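Local atomic coordinates of SusD homolog (Bacteroides thetaiotaomicron VPI-5482, PDB entry 3IV0), a protein that probably binds glycans at the outer membrane as a SusD-family protein, though its own ligand is not established. Residues Val255-Gly260 with Lys342-Ile347. Numbering follows the deposited sequence.
Sequences VIFAGG and KKFWNI
F257, in the last turn of helix 253-258, meets the edge of the F344 ring with one face in a T-shaped stack. The ring centroids lie 4.8 Å apart, with the planes turned 63° against each other. F344 CE1 comes closest, 3.6 Å from F257 CD1, offset toward the rim of the face. I256 CG2 lies over the rim of the opposite face, and the ring sits between its helical neighbour and F344. K343 closes the far end: with CG anti to the backbone N (chi1 175°) and the chain extended beyond it, its CE reaches 3.4 Å from F257 CZ. Its CG and CE touch the F257 ring obliquely, and its ammonium continues past to a salt bridge with E426 and to the carbonyl oxygens of E422 and I424, so that the buried charge is probably balanced. The type I turn from K342 to W345, closed by W345 N to K342 O at 3.1 Å, presents K343 and F344 at its two central positions.

The partly exposed side is looser. There N346 ND2 comes 3.4 Å from A258 N, but both are donors and this is no hydrogen bond; A258 CB lies a little farther off. ND2 instead bonds to the carbonyl oxygen of S254, one turn back in the same helix. G259, with positive phi, is the first residue to leave helical backbone angles.

The contact thus ties the C-terminal end of helix 253-258 to the loop leading into strand 348-350. I363 and R366 of strand 362-366 pack against F257, and S285 of helix 284-287 touches F344.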
# COMPACT_ATOMS: atom_id res chain seq x y z
N VAL A 255 -17.25 -7.18 -1.08
CA VAL A 255 -17.20 -6.82 -2.50
C VAL A 255 -16.03 -5.85 -2.77
O VAL A 255 -15.32 -5.96 -3.76
CB VAL A 255 -18.52 -6.18 -2.95
CG1 VAL A 255 -18.45 -5.72 -4.40
CG2 VAL A 255 -19.69 -7.15 -2.74
N ILE A 256 -15.77 -4.93 -1.84
CA ILE A 256 -14.57 -4.09 -1.92
C ILE A 256 -13.33 -4.96 -1.96
O ILE A 256 -12.47 -4.84 -2.84
CB ILE A 256 -14.44 -3.10 -0.75
CG1 ILE A 256 -15.68 -2.23 -0.59
CG2 ILE A 256 -13.16 -2.26 -0.94
CD1 ILE A 256 -15.69 -1.37 0.70
N PHE A 257 -13.22 -5.87 -0.99
CA PHE A 257 -12.00 -6.63 -0.83
C PHE A 257 -11.82 -7.82 -1.76
O PHE A 257 -10.70 -8.33 -1.91
CB PHE A 257 -11.75 -6.93 0.66
CG PHE A 257 -11.71 -5.67 1.46
CD1 PHE A 257 -10.71 -4.73 1.20
CD2 PHE A 257 -12.71 -5.34 2.35
CE1 PHE A 257 -10.69 -3.53 1.87
CE2 PHE A 257 -12.68 -4.11 3.01
CZ PHE A 257 -11.68 -3.21 2.73
N ALA A 258 -12.87 -8.20 -2.49
CA ALA A 258 -12.74 -9.18 -3.55
C ALA A 258 -11.91 -8.60 -4.68
O ALA A 258 -11.22 -9.33 -5.41
CB ALA A 258 -14.10 -9.57 -4.08
N GLY A 259 -12.01 -7.28 -4.85
CA GLY A 259 -11.35 -6.60 -5.96
C GLY A 259 -12.30 -6.31 -7.08
O GLY A 259 -13.35 -6.97 -7.21
N GLY A 260 -11.93 -5.33 -7.89
CA GLY A 260 -12.72 -4.96 -9.03
C GLY A 260 -13.97 -4.16 -8.71
O GLY A 260 -14.81 -3.95 -9.59
N LYS A 342 -12.24 -10.41 10.45
CA LYS A 342 -13.01 -10.99 9.37
C LYS A 342 -13.30 -10.01 8.21
O LYS A 342 -13.98 -10.32 7.24
CB LYS A 342 -14.32 -11.56 9.91
CG LYS A 342 -15.24 -10.56 10.46
CD LYS A 342 -16.51 -11.27 11.00
CE LYS A 342 -17.48 -10.28 11.60
NZ LYS A 342 -18.66 -10.98 12.18
N LYS A 343 -12.68 -8.85 8.31
CA LYS A 343 -12.83 -7.75 7.34
C LYS A 343 -12.68 -8.21 5.89
O LYS A 343 -13.42 -7.79 5.04
CB LYS A 343 -11.76 -6.68 7.62
CG LYS A 343 -11.70 -5.53 6.61
CD LYS A 343 -10.75 -4.46 7.05
CE LYS A 343 -10.60 -3.40 5.96
NZ LYS A 343 -9.66 -2.31 6.34
N PHE A 344 -11.70 -9.07 5.62
CA PHE A 344 -11.35 -9.40 4.24
C PHE A 344 -11.92 -10.72 3.75
O PHE A 344 -11.53 -11.21 2.70
CB PHE A 344 -9.83 -9.45 4.12
CG PHE A 344 -9.16 -8.14 4.43
CD1 PHE A 344 -9.00 -7.19 3.45
CD2 PHE A 344 -8.69 -7.86 5.69
CE1 PHE A 344 -8.44 -5.96 3.75
CE2 PHE A 344 -8.10 -6.66 6.01
CZ PHE A 344 -7.97 -5.70 5.04
N TRP A 345 -12.76 -11.39 4.55
CA TRP A 345 -13.14 -12.75 4.18
C TRP A 345 -13.81 -12.85 2.82
O TRP A 345 -14.85 -12.27 2.57
CB TRP A 345 -13.98 -13.41 5.27
CG TRP A 345 -13.21 -13.75 6.49
CD1 TRP A 345 -11.88 -13.59 6.69
CD2 TRP A 345 -13.73 -14.37 7.66
NE1 TRP A 345 -11.54 -14.03 7.94
CE2 TRP A 345 -12.66 -14.53 8.56
CE3 TRP A 345 -15.00 -14.81 8.03
CZ2 TRP A 345 -12.82 -15.09 9.84
CZ3 TRP A 345 -15.17 -15.37 9.30
CH2 TRP A 345 -14.09 -15.51 10.17
N ASN A 346 -13.16 -13.63 1.98
CA ASN A 346 -13.62 -14.10 0.69
C ASN A 346 -12.93 -15.45 0.55
O ASN A 346 -11.85 -15.60 -0.02
CB ASN A 346 -13.21 -13.16 -0.42
CG ASN A 346 -14.25 -12.07 -0.66
OD1 ASN A 346 -15.42 -12.39 -0.93
ND2 ASN A 346 -13.85 -10.81 -0.50
N ILE A 347 -13.57 -16.45 1.12
CA ILE A 347 -12.92 -17.71 1.37
C ILE A 347 -12.97 -18.61 0.13
O ILE A 347 -13.98 -18.64 -0.56
CB ILE A 347 -13.61 -18.40 2.56
CG1 ILE A 347 -13.45 -17.57 3.85
CG2 ILE A 347 -13.05 -19.79 2.76
CD1 ILE A 347 -14.60 -17.76 4.86